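Local coordinates for purine nucleoside phosphorylase (Schistosoma mansoni, PDB 6BHB), which probably catalyses the reversible phosphorolysis of purine nucleosides such as inosine and guanosine to the free base and ribose 1-phosphate, at residues 35-40 / 116-121; 120-125 / 246-251; 129-134 / 240-245; 195-200 / 219-224. All blocks are in the same frame, centred on the assembly; numbering follows the deposited sequence.

Contact 1 (35-40 / 116-121); sequences SGLGKL and TNLAGG. With DS1 (2-aminopyrimidin-5-ol), chain J; DMS (dimethyl sulfoxide), chain H.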
loop_
_atom_site.group_PDB
_atom_site.type_symbol
_atom_site.label_atom_id
_atom_site.label_comp_id
_atom_site.label_asym_id
_atom_site.label_seq_id
_atom_site.Cartn_x
_atom_site.Cartn_y
_atom_site.Cartn_z
ATOM N N SER A 35 -19.967 3.419 -13.852
ATOM C CA SER A 35 -20.952 2.347 -13.927
ATOM C C SER A 35 -22.362 2.925 -13.910
ATOM O O SER A 35 -22.699 3.751 -13.055
ATOM C CB SER A 35 -20.762 1.371 -12.767
ATOM O OG SER A 35 -21.056 1.985 -11.525
ATOM N N GLY A 36 -23.191 2.483 -14.856
ATOM C CA GLY A 36 -24.534 3.001 -15.001
ATOM C C GLY A 36 -24.624 4.373 -15.632
ATOM O O GLY A 36 -25.729 4.923 -15.721
ATOM N N LEU A 37 -23.501 4.940 -16.083
ATOM C CA LEU A 37 -23.453 6.298 -16.614
ATOM C C LEU A 37 -23.020 6.334 -18.076
ATOM O O LEU A 37 -22.500 7.355 -18.538
ATOM C CB LEU A 37 -22.504 7.156 -15.776
ATOM C CG LEU A 37 -22.747 7.165 -14.267
ATOM C CD1 LEU A 37 -21.571 7.813 -13.549
ATOM C CD2 LEU A 37 -24.047 7.884 -13.934
ATOM N N GLY A 38 -23.219 5.248 -18.816
ATOM C CA GLY A 38 -22.722 5.133 -20.170
ATOM C C GLY A 38 -23.726 5.392 -21.272
ATOM O O GLY A 38 -23.447 5.049 -22.427
ATOM N N LYS A 39 -24.877 5.997 -20.967
ATOM C CA LYS A 39 -25.916 6.155 -21.981
ATOM C C LYS A 39 -25.441 7.016 -23.146
ATOM O O LYS A 39 -25.817 6.772 -24.299
ATOM C CB LYS A 39 -27.177 6.758 -21.362
ATOM C CG LYS A 39 -28.288 6.988 -22.379
ATOM C CD LYS A 39 -29.616 7.312 -21.721
ATOM C CE LYS A 39 -30.738 7.364 -22.749
ATOM N NZ LYS A 39 -30.433 8.286 -23.881
ATOM N N LEU A 40 -24.628 8.040 -22.869
ATOM C CA LEU A 40 -24.162 8.920 -23.938
ATOM C C LEU A 40 -23.469 8.138 -25.045
ATOM O O LEU A 40 -23.468 8.570 -26.204
ATOM C CB LEU A 40 -23.216 9.984 -23.379
ATOM C CG LEU A 40 -22.624 10.960 -24.402
ATOM C CD1 LEU A 40 -23.715 11.777 -25.083
ATOM C CD2 LEU A 40 -21.605 11.877 -23.744
ATOM N N THR A 116 -16.013 10.109 -15.571
ATOM C CA THR A 116 -17.029 10.125 -14.527
ATOM C C THR A 116 -16.902 8.863 -13.683
ATOM O O THR A 116 -16.444 7.821 -14.162
ATOM C CB THR A 116 -18.455 10.212 -15.108
ATOM O OG1 THR A 116 -18.746 9.030 -15.864
ATOM C CG2 THR A 116 -18.603 11.428 -16.003
ATOM N N ASN A 117 -17.305 8.963 -12.418
ATOM C CA ASN A 117 -17.273 7.822 -11.514
ATOM C C ASN A 117 -18.325 8.012 -10.428
ATOM O O ASN A 117 -18.917 9.083 -10.285
ATOM C CB ASN A 117 -15.879 7.632 -10.897
ATOM C CG ASN A 117 -15.466 8.787 -9.993
ATOM O OD1 ASN A 117 -16.228 9.228 -9.131
ATOM N ND2 ASN A 117 -14.249 9.280 -10.188
ATOM N N LEU A 118 -18.556 6.942 -9.671
ATOM C CA LEU A 118 -19.386 6.969 -8.475
ATOM C C LEU A 118 -18.490 6.871 -7.248
ATOM O O LEU A 118 -17.517 6.111 -7.242
ATOM C CB LEU A 118 -20.396 5.821 -8.477
ATOM C CG LEU A 118 -21.560 5.970 -9.457
ATOM C CD1 LEU A 118 -21.755 4.694 -10.255
ATOM C CD2 LEU A 118 -22.832 6.333 -8.714
ATOM N N ALA A 119 -18.819 7.634 -6.208
ATOM C CA ALA A 119 -17.946 7.734 -5.047
ATOM C C ALA A 119 -18.778 7.982 -3.798
ATOM O O ALA A 119 -19.955 8.345 -3.866
ATOM C CB ALA A 119 -16.910 8.848 -5.226
ATOM N N GLY A 120 -18.141 7.783 -2.645
ATOM C CA GLY A 120 -18.761 8.089 -1.373
ATOM C C GLY A 120 -18.391 9.480 -0.888
ATOM O O GLY A 120 -17.303 9.984 -1.151
ATOM N N GLY A 121 -19.327 10.105 -0.170
ATOM C CA GLY A 121 -19.115 11.439 0.356
ATOM C C GLY A 121 -18.493 11.410 1.739
ATOM O O GLY A 121 -18.975 10.711 2.634
HETATM C C3 DS1 J . -17.917 3.822 -4.284
HETATM C C2 DS1 J . -17.115 3.778 -3.194
HETATM C C1 DS1 J . -17.610 4.128 -1.977
HETATM O O DS1 J . -15.773 3.381 -3.340
HETATM N N1 DS1 J . -18.875 4.501 -1.861
HETATM N N2 DS1 J . -19.179 4.195 -4.163
HETATM C C DS1 J . -19.676 4.541 -2.954
HETATM N N DS1 J . -21.067 4.949 -2.827
HETATM S S DMS H . -16.832 4.094 -11.142
HETATM O O DMS H . -18.285 4.147 -10.803
HETATM C C1 DMS H . -15.915 3.245 -9.828
HETATM C C2 DMS H . -16.569 2.903 -12.483
#
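Leu37 reaches strand 116-121 through a single methyl: the Leu37 and Thr116 side chains meet at a slant, with Leu37 CD1 3.8 Å from Thr116 OG1. The same methyl sits 4.5 Å from Leu118 CG, so one branched side chain covers both residues that the strand turns to this side. Leu37 is directed at the strand, and its torsions (chi1 -53°, chi2 168°) bring the CD1 branch to Thr116 and Leu118; Leu273 of helix 259-283 packs against it as well. Ser35 also borders Leu118, but it has two conformers and its very short approach to CD1 is doubtful. This is the glycine-rich Gly-Ser-Gly-Leu-Gly loop after the first strand of the phosphorylase fold, which in related trimeric enzymes helps to bind phosphate; Gly36 has a positive phi (76°), which glycine adopts readily. A dimethyl sulfoxide, probably from the crystallisation liquor, takes a hydrogen bond on its oxygen from Leu118 N (3.0 Å), while its sulfur lies 3.7 Å from Asn117 CB. Further along, Ala119 and Gly120 run beside the aminopyrimidinol, Gly120 N lying 3.5 Å from its N1. Behind this shell, Thr116 OG1 bonds to Gly34 N, tying loop to strand, and Asn117 places OD1 on Ser241 and ND2 on Thr223.

Contact 2 (120-125 / 246-251); sequences GGINRK and NSILDA. With DS1 (2-aminopyrimidin-5-ol), chain J.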
loop_
_atom_site.group_PDB
_atom_site.type_symbol
_atom_site.label_atom_id
_atom_site.label_comp_id
_atom_site.label_asym_id
_atom_site.label_seq_id
_atom_site.Cartn_x
_atom_site.Cartn_y
_atom_site.Cartn_z
ATOM N N GLY A 120 -18.141 7.783 -2.645
ATOM C CA GLY A 120 -18.761 8.089 -1.373
ATOM C C GLY A 120 -18.391 9.480 -0.888
ATOM O O GLY A 120 -17.303 9.984 -1.151
ATOM N N GLY A 121 -19.327 10.105 -0.170
ATOM C CA GLY A 121 -19.115 11.439 0.356
ATOM C C GLY A 121 -18.493 11.410 1.739
ATOM O O GLY A 121 -18.975 10.711 2.634
ATOM N N ILE A 122 -17.415 12.174 1.905
ATOM C CA ILE A 122 -16.759 12.361 3.194
ATOM C C ILE A 122 -17.062 13.742 3.767
ATOM O O ILE A 122 -17.429 13.872 4.935
ATOM C CB ILE A 122 -15.233 12.138 3.076
ATOM C CG1 ILE A 122 -14.922 10.725 2.563
ATOM C CG2 ILE A 122 -14.543 12.387 4.415
ATOM C CD1 ILE A 122 -15.350 9.597 3.494
ATOM N N ASN A 123 -16.905 14.785 2.956
ATOM C CA ASN A 123 -17.232 16.135 3.392
ATOM C C ASN A 123 -18.697 16.211 3.804
ATOM O O ASN A 123 -19.580 15.675 3.129
ATOM C CB ASN A 123 -16.937 17.133 2.270
ATOM C CG ASN A 123 -17.115 18.576 2.705
ATOM O OD1 ASN A 123 -18.128 18.940 3.303
ATOM N ND2 ASN A 123 -16.122 19.407 2.407
ATOM N N ARG A 124 -18.957 16.885 4.926
ATOM C CA ARG A 124 -20.307 16.911 5.479
ATOM C C ARG A 124 -21.274 17.725 4.630
ATOM O O ARG A 124 -22.489 17.563 4.776
ATOM C CB ARG A 124 -20.279 17.458 6.906
ATOM C CG ARG A 124 -19.719 16.477 7.922
ATOM C CD ARG A 124 -19.782 17.035 9.335
ATOM N NE ARG A 124 -19.130 16.154 10.301
ATOM C CZ ARG A 124 -19.715 15.121 10.902
ATOM N NH1 ARG A 124 -20.981 14.818 10.647
ATOM N NH2 ARG A 124 -19.027 14.384 11.765
ATOM N N LYS A 125 -20.773 18.591 3.752
ATOM C CA LYS A 125 -21.643 19.368 2.876
ATOM C C LYS A 125 -22.144 18.569 1.678
ATOM O O LYS A 125 -22.911 19.110 0.874
ATOM C CB LYS A 125 -20.909 20.620 2.387
ATOM N N ASN A 246 -23.289 9.644 1.918
ATOM C CA ASN A 246 -22.325 10.301 2.794
ATOM C C ASN A 246 -21.869 9.280 3.830
ATOM O O ASN A 246 -22.629 8.918 4.734
ATOM C CB ASN A 246 -22.917 11.535 3.468
ATOM C CG ASN A 246 -21.878 12.324 4.236
ATOM O OD1 ASN A 246 -21.398 11.883 5.280
ATOM N ND2 ASN A 246 -21.514 13.490 3.717
ATOM N N SER A 247 -20.626 8.821 3.694
ATOM C CA SER A 247 -20.138 7.740 4.539
ATOM C C SER A 247 -20.004 8.170 5.993
ATOM O O SER A 247 -20.090 7.326 6.893
ATOM C CB SER A 247 -18.797 7.238 4.005
ATOM O OG SER A 247 -18.939 6.740 2.687
ATOM N N ILE A 248 -19.801 9.464 6.248
ATOM C CA ILE A 248 -19.662 9.931 7.625
ATOM C C ILE A 248 -21.004 9.857 8.343
ATOM O O ILE A 248 -21.092 9.382 9.482
ATOM C CB ILE A 248 -19.074 11.355 7.653
ATOM C CG1 ILE A 248 -17.621 11.345 7.156
ATOM C CG2 ILE A 248 -19.156 11.960 9.052
ATOM C CD1 ILE A 248 -16.635 10.616 8.068
ATOM N N LEU A 249 -22.070 10.324 7.690
ATOM C CA LEU A 249 -23.399 10.215 8.284
ATOM C C LEU A 249 -23.793 8.756 8.484
ATOM O O LEU A 249 -24.352 8.393 9.527
ATOM C CB LEU A 249 -24.435 10.926 7.411
ATOM C CG LEU A 249 -24.546 12.449 7.506
ATOM C CD1 LEU A 249 -25.666 12.943 6.605
ATOM C CD2 LEU A 249 -24.791 12.915 8.935
ATOM N N ASP A 250 -23.517 7.907 7.492
ATOM C CA ASP A 250 -23.863 6.495 7.617
ATOM C C ASP A 250 -23.174 5.867 8.823
ATOM O O ASP A 250 -23.773 5.052 9.533
ATOM C CB ASP A 250 -23.489 5.744 6.339
ATOM C CG ASP A 250 -24.339 6.154 5.148
ATOM O OD1 ASP A 250 -25.386 6.806 5.353
ATOM O OD2 ASP A 250 -23.964 5.813 4.006
ATOM N N ALA A 251 -21.918 6.240 9.073
ATOM C CA ALA A 251 -21.194 5.676 10.207
ATOM C C ALA A 251 -21.786 6.146 11.531
ATOM O O ALA A 251 -21.884 5.364 12.485
ATOM C CB ALA A 251 -19.714 6.047 10.119
HETATM C C3 DS1 J . -17.917 3.822 -4.284
HETATM C C2 DS1 J . -17.115 3.778 -3.194
HETATM C C1 DS1 J . -17.610 4.128 -1.977
HETATM O O DS1 J . -15.773 3.381 -3.340
HETATM N N1 DS1 J . -18.875 4.501 -1.861
HETATM N N2 DS1 J . -19.179 4.195 -4.163
HETATM C C DS1 J . -19.676 4.541 -2.954
HETATM N N DS1 J . -21.067 4.949 -2.827
#
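Gly121 and Asn246 form a parallel bridge just where strand becomes helix, and Ser247 N donates to Gly121 O at 2.7 Å. The same oxygen receives a CH contact from Asn246 CA at 3.4 Å. Gly120 suits its place because a side chain there would press on Ser247 OG and on the aminopyrimidinol.

Among the side-chain amides, Asn246 does two jobs. It is the N-cap of helix 247-253, its OD1 accepting from Leu249 N (2.9 Å) with the donor tilted 21° from the carbonyl plane. Its ND2 bonds to Leu126 O and only weakly to Asn123 O (3.0 Å, 124° at the hydrogen). Asn123 in turn closes an Asx turn, OD1 accepting from Lys125 N at 2.7 Å.

Apolar contact comes from Ile248, whose CG1 faces Ile122 CG2 and lies 3.4 Å from Ile122 O. Its other branch, CG2, sits 3.4 Å above the plane of the Arg124 guanidinium, nearer the edge of the group than its middle. The extended Arg124 side chain crosses the isoleucine at about a right angle, and its NH2 forms a salt bridge with Glu252.

The cap and the turn thus give partners to the N-H of Leu249 in the first turn of the helix and of Lys125 in the loop, while the guanidinium, paired with Glu252 and lying on the Ile248 CG2 methyl, is probably steadied at the surface.

Contact 3 (129-134 / 240-245); sequences GDFVLI and VSLIAN. With DS1 (2-aminopyrimidin-5-ol), chain J.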
loop_
_atom_site.group_PDB
_atom_site.type_symbol
_atom_site.label_atom_id
_atom_site.label_comp_id
_atom_site.label_asym_id
_atom_site.label_seq_id
_atom_site.Cartn_x
_atom_site.Cartn_y
_atom_site.Cartn_z
ATOM N N GLY A 129 -26.547 12.289 -4.513
ATOM C CA GLY A 129 -27.004 12.924 -5.730
ATOM C C GLY A 129 -26.225 14.157 -6.143
ATOM O O GLY A 129 -26.491 14.702 -7.220
ATOM N N ASP A 130 -25.283 14.615 -5.323
ATOM C CA ASP A 130 -24.462 15.762 -5.678
ATOM C C ASP A 130 -23.347 15.356 -6.640
ATOM O O ASP A 130 -22.950 14.191 -6.722
ATOM C CB ASP A 130 -23.853 16.395 -4.427
ATOM C CG ASP A 130 -24.893 17.026 -3.525
ATOM O OD1 ASP A 130 -26.017 17.291 -4.000
ATOM O OD2 ASP A 130 -24.581 17.265 -2.341
ATOM N N PHE A 131 -22.844 16.345 -7.377
ATOM C CA PHE A 131 -21.684 16.182 -8.242
ATOM C C PHE A 131 -20.477 16.884 -7.629
ATOM O O PHE A 131 -20.607 17.937 -6.996
ATOM C CB PHE A 131 -21.937 16.759 -9.640
ATOM C CG PHE A 131 -23.130 16.176 -10.343
ATOM C CD1 PHE A 131 -23.114 14.869 -10.808
ATOM C CD2 PHE A 131 -24.258 16.946 -10.566
ATOM C CE1 PHE A 131 -24.211 14.339 -11.464
ATOM C CE2 PHE A 131 -25.356 16.421 -11.223
ATOM C CZ PHE A 131 -25.332 15.118 -11.673
ATOM N N VAL A 132 -19.297 16.303 -7.837
ATOM C CA VAL A 132 -18.045 16.850 -7.319
ATOM C C VAL A 132 -17.039 16.948 -8.460
ATOM O O VAL A 132 -16.622 15.924 -9.015
ATOM C CB VAL A 132 -17.477 15.993 -6.176
ATOM C CG1 VAL A 132 -16.107 16.501 -5.741
ATOM C CG2 VAL A 132 -18.435 15.990 -4.996
ATOM N N LEU A 133 -16.647 18.174 -8.801
ATOM C CA LEU A 133 -15.547 18.402 -9.730
ATOM C C LEU A 133 -14.229 18.160 -8.999
ATOM O O LEU A 133 -13.911 18.868 -8.037
ATOM C CB LEU A 133 -15.593 19.825 -10.286
ATOM C CG LEU A 133 -16.904 20.321 -10.903
ATOM C CD1 LEU A 133 -16.795 21.801 -11.251
ATOM C CD2 LEU A 133 -17.276 19.514 -12.134
ATOM N N ILE A 134 -13.466 17.171 -9.447
ATOM C CA ILE A 134 -12.249 16.779 -8.745
ATOM C C ILE A 134 -11.141 17.773 -9.070
ATOM O O ILE A 134 -10.858 18.046 -10.242
ATOM C CB ILE A 134 -11.844 15.343 -9.117
ATOM C CG1 ILE A 134 -12.965 14.374 -8.731
ATOM C CG2 ILE A 134 -10.536 14.963 -8.427
ATOM C CD1 ILE A 134 -12.718 12.931 -9.124
ATOM N N VAL A 240 -15.307 14.016 -12.771
ATOM C CA VAL A 240 -16.472 14.375 -11.968
ATOM C C VAL A 240 -16.976 13.127 -11.256
ATOM O O VAL A 240 -17.147 12.076 -11.883
ATOM C CB VAL A 240 -17.594 14.990 -12.826
ATOM C CG1 VAL A 240 -18.767 15.417 -11.949
ATOM C CG2 VAL A 240 -17.069 16.171 -13.630
ATOM N N SER A 241 -17.220 13.246 -9.953
ATOM C CA SER A 241 -17.761 12.158 -9.153
ATOM C C SER A 241 -19.240 12.392 -8.871
ATOM O O SER A 241 -19.661 13.523 -8.607
ATOM C CB SER A 241 -17.003 12.024 -7.828
ATOM O OG SER A 241 -15.682 11.557 -8.032
ATOM N N LEU A 242 -20.024 11.320 -8.939
ATOM C CA LEU A 242 -21.413 11.324 -8.500
ATOM C C LEU A 242 -21.475 10.703 -7.110
ATOM O O LEU A 242 -21.017 9.573 -6.912
ATOM C CB LEU A 242 -22.300 10.554 -9.478
ATOM C CG LEU A 242 -23.734 10.270 -9.022
ATOM C CD1 LEU A 242 -24.473 11.560 -8.694
ATOM C CD2 LEU A 242 -24.480 9.483 -10.089
ATOM N N ILE A 243 -22.031 11.440 -6.153
ATOM C CA ILE A 243 -22.065 11.004 -4.760
ATOM C C ILE A 243 -23.266 10.090 -4.551
ATOM O O ILE A 243 -24.413 10.491 -4.773
ATOM C CB ILE A 243 -22.117 12.209 -3.808
ATOM C CG1 ILE A 243 -20.947 13.161 -4.083
ATOM C CG2 ILE A 243 -22.111 11.749 -2.356
ATOM C CD1 ILE A 243 -19.573 12.529 -3.963
ATOM N N ALA A 244 -23.006 8.860 -4.102
ATOM C CA ALA A 244 -24.074 7.908 -3.829
ATOM C C ALA A 244 -24.520 7.908 -2.373
ATOM O O ALA A 244 -25.624 7.434 -2.083
ATOM C CB ALA A 244 -23.630 6.494 -4.212
ATOM N N ASN A 245 -23.698 8.413 -1.457
ATOM C CA ASN A 245 -24.031 8.431 -0.037
ATOM C C ASN A 245 -22.983 9.273 0.675
ATOM O O ASN A 245 -21.926 9.584 0.118
ATOM C CB ASN A 245 -24.079 7.017 0.549
ATOM C CG ASN A 245 -22.716 6.348 0.562
ATOM O OD1 ASN A 245 -22.177 5.991 -0.484
ATOM N ND2 ASN A 245 -22.154 6.171 1.752
HETATM C C3 DS1 J . -17.917 3.822 -4.284
HETATM C C2 DS1 J . -17.115 3.778 -3.194
HETATM C C1 DS1 J . -17.610 4.128 -1.977
HETATM O O DS1 J . -15.773 3.381 -3.340
HETATM N N1 DS1 J . -18.875 4.501 -1.861
HETATM N N2 DS1 J . -19.179 4.195 -4.163
HETATM C C DS1 J . -19.676 4.541 -2.954
HETATM N N DS1 J . -21.067 4.949 -2.827
#
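Strands 131-134 and 240-245 run antiparallel at 153°, their axes 4.6 Å apart at closest, with Val132 and Ser241 as a hydrogen-bonded pair (Val132 N to Ser241 O and Ser241 N to Val132 O, both 2.9 Å). The pairing extends back before Phe131: Ile243 N donates to Asp130 O, and Gly129 N to Ile243 O at 2.8 Å. Gly129 has a positive phi, which glycine tolerates easily.

On the face that carries Phe131, Leu133, Val240 and Leu242, the contacts are apolar. Leu133 and Val240 lie side by side, CD2 to CG2 at 3.7 Å, and Leu242 CD1 comes within 3.9 Å of Phe131 CE1. Leu242 swings its CG anti to the backbone N (chi1 170°), which carries CD1 across to this ring. Helix 259-283 covers this face, Trp276 meeting the Phe131 ring. Val132 and Ser241 are on the opposite face; nearby, Val132 CG2 meets Ile243 CD1 at 3.8 Å. Small Ser241 has its OG hydrogen-bonded to Asn117 OD1, and this OG lies 3.4 Å from Ile134 CD1.

At the end of the second strand Asn245 OD1 accepts from the exocyclic amine of the aminopyrimidinol at 2.8 Å, nearly straight at 168°. Asp250 takes the amide's ND2, which fixes its rotation. This is the central mixed sheet of the phosphorylase superfamily, a strand of which delivers an asparagine to the probable base-binding site.

Contact 4 (195-200 / 219-224); sequences AFNGGP and VGMSTV. With DS1 (2-aminopyrimidin-5-ol), chain J.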
loop_
_atom_site.group_PDB
_atom_site.type_symbol
_atom_site.label_atom_id
_atom_site.label_comp_id
_atom_site.label_asym_id
_atom_site.label_seq_id
_atom_site.Cartn_x
_atom_site.Cartn_y
_atom_site.Cartn_z
ATOM N N ALA A 195 -10.001 10.693 -2.763
ATOM C CA ALA A 195 -9.140 9.674 -2.177
ATOM C C ALA A 195 -9.330 8.359 -2.924
ATOM O O ALA A 195 -10.465 7.939 -3.171
ATOM C CB ALA A 195 -9.444 9.484 -0.691
ATOM N N PHE A 196 -8.217 7.716 -3.276
ATOM C CA PHE A 196 -8.226 6.468 -4.036
ATOM C C PHE A 196 -8.109 5.298 -3.062
ATOM O O PHE A 196 -7.046 5.075 -2.472
ATOM C CB PHE A 196 -7.088 6.467 -5.057
ATOM C CG PHE A 196 -7.019 5.226 -5.918
ATOM C CD1 PHE A 196 -8.105 4.375 -6.054
ATOM C CD2 PHE A 196 -5.849 4.920 -6.599
ATOM C CE1 PHE A 196 -8.023 3.241 -6.849
ATOM C CE2 PHE A 196 -5.763 3.791 -7.393
ATOM C CZ PHE A 196 -6.851 2.951 -7.518
ATOM N N ASN A 197 -9.207 4.563 -2.892
ATOM C CA ASN A 197 -9.231 3.319 -2.129
ATOM C C ASN A 197 -9.169 2.153 -3.108
ATOM O O ASN A 197 -10.045 2.014 -3.967
ATOM C CB ASN A 197 -10.494 3.239 -1.267
ATOM C CG ASN A 197 -10.785 1.831 -0.775
ATOM O OD1 ASN A 197 -9.876 1.057 -0.471
ATOM N ND2 ASN A 197 -12.067 1.495 -0.694
ATOM N N GLY A 198 -8.135 1.321 -2.979
ATOM C CA GLY A 198 -7.950 0.231 -3.927
ATOM C C GLY A 198 -9.182 -0.640 -4.083
ATOM O O GLY A 198 -9.508 -1.079 -5.188
ATOM N N GLY A 199 -9.881 -0.906 -2.985
ATOM C CA GLY A 199 -11.071 -1.741 -3.026
ATOM C C GLY A 199 -10.741 -3.222 -3.001
ATOM O O GLY A 199 -9.586 -3.591 -2.785
ATOM N N PRO A 200 -11.742 -4.087 -3.247
ATOM C CA PRO A 200 -13.129 -3.803 -3.634
ATOM C C PRO A 200 -14.112 -3.622 -2.471
ATOM O O PRO A 200 -15.290 -3.356 -2.717
ATOM C CB PRO A 200 -13.502 -5.040 -4.447
ATOM C CG PRO A 200 -12.766 -6.139 -3.762
ATOM C CD PRO A 200 -11.471 -5.535 -3.263
ATOM N N VAL A 219 -14.374 9.542 -1.761
ATOM C CA VAL A 219 -13.556 8.336 -1.851
ATOM C C VAL A 219 -14.158 7.397 -2.889
ATOM O O VAL A 219 -15.379 7.205 -2.939
ATOM C CB VAL A 219 -13.430 7.631 -0.481
ATOM C CG1 VAL A 219 -14.805 7.332 0.111
ATOM C CG2 VAL A 219 -12.601 6.360 -0.602
ATOM N N GLY A 220 -13.293 6.799 -3.711
ATOM C CA GLY A 220 -13.719 5.861 -4.729
ATOM C C GLY A 220 -12.605 4.895 -5.080
ATOM O O GLY A 220 -11.499 4.974 -4.539
ATOM N N MET A 221 -12.903 3.980 -6.012
ATOM C CA MET A 221 -11.997 2.885 -6.355
ATOM C C MET A 221 -11.483 2.954 -7.792
ATOM O O MET A 221 -11.083 1.922 -8.344
ATOM C CB MET A 221 -12.684 1.531 -6.140
ATOM C CG MET A 221 -13.363 1.342 -4.793
ATOM S SD MET A 221 -14.265 -0.222 -4.716
ATOM C CE MET A 221 -15.101 -0.057 -3.141
ATOM N N SER A 222 -11.481 4.126 -8.421
ATOM C CA SER A 222 -11.069 4.216 -9.821
ATOM C C SER A 222 -10.485 5.600 -10.093
ATOM O O SER A 222 -10.150 6.345 -9.168
ATOM C CB SER A 222 -12.254 3.925 -10.748
ATOM O OG SER A 222 -13.208 4.973 -10.690
ATOM N N THR A 223 -10.335 5.917 -11.382
ATOM C CA THR A 223 -10.039 7.260 -11.878
ATOM C C THR A 223 -8.572 7.655 -11.727
ATOM O O THR A 223 -7.947 8.078 -12.705
ATOM C CB THR A 223 -10.942 8.291 -11.187
ATOM O OG1 THR A 223 -12.315 7.974 -11.455
ATOM C CG2 THR A 223 -10.662 9.700 -11.703
ATOM N N VAL A 224 -8.008 7.538 -10.522
ATOM C CA VAL A 224 -6.639 8.018 -10.293
ATOM C C VAL A 224 -5.641 7.325 -11.208
ATOM O O VAL A 224 -4.744 8.000 -11.735
ATOM C CB VAL A 224 -6.278 7.906 -8.810
ATOM C CG1 VAL A 224 -4.767 8.027 -8.592
ATOM C CG2 VAL A 224 -7.001 8.986 -8.018
HETATM C C3 DS1 J . -17.917 3.822 -4.284
HETATM C C2 DS1 J . -17.115 3.778 -3.194
HETATM C C1 DS1 J . -17.610 4.128 -1.977
HETATM O O DS1 J . -15.773 3.381 -3.340
HETATM N N1 DS1 J . -18.875 4.501 -1.861
HETATM N N2 DS1 J . -19.179 4.195 -4.163
HETATM C C DS1 J . -19.676 4.541 -2.954
HETATM N N DS1 J . -21.067 4.949 -2.827
HETATM O O HOH W 1 -9.197 -0.323 -7.899
#
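Ala195 meets Val219 as a parallel pair, and its carbonyl oxygen accepts from Gly220 N at 3.1 Å. Its small methyl faces Val219 CB on the same side of the sheet. Phe196 points to the other side, where its CG, anti to the backbone N (chi1 -179°), brings the ring onto the turn after strand 218-220: CD2 packs on Val224 CB at 3.7 Å and CE1 lies 3.6 Å from Met221 C, while Gly220 O sits at the ring edge, in plane. Asn197 completes the strand pairing, its N donating to Gly220 O at 2.9 Å, and its O receives a CH contact from Met221 CA. The amide is used within its own loop: OD1 accepts weakly from Gly199 N, and ND2 bonds to Thr201 O. Gly198 O and Met221 O share one water, which donates to both. Gly199 takes a positive phi and, lacking a side chain, lets Met221 SD approach its CA to 3.9 Å. Pro200 follows a cis peptide bond, and its O lies 3.3 Å from Met221 CE.

These adjacent strands are the ends of a beta-alpha-beta crossover through helix 205-213. In long, unbranched Met221, chi1 of -50° puts CG 3.5 Å from the hydroxyl oxygen of the aminopyrimidinol, and the extended chain beyond it brings CE to the same distance, with Phe161 of the second subunit packed on this side chain. Backbone bonds and a bridging water thus hold the turn, while the flexible thioether lends the ligand pocket an apolar wall that the trimer interface backs.

All four contacts belong to one mixed sheet and its margins, and each reaches the aminopyrimidinol. Strand 112-121 is the common element: contacts 1 and 2 share Gly120 and Gly121, their centres 18 Å apart, and the strand is flanked by 236-246 of contact 3 and 218-220 of contact 4. Contacts 1 and 3 are the nearest centres, about 9 Å apart; contacts 3 and 4, about 14 Å apart, do not touch. Along the chain contact 1 ends on the stretch where contact 2 begins; contact 2 spans contact 3, which itself spans contact 4. Segments distant in sequence are thereby gathered round the bound aminopyrimidinol to form its pocket, which contact 4 links to a neighbouring subunit.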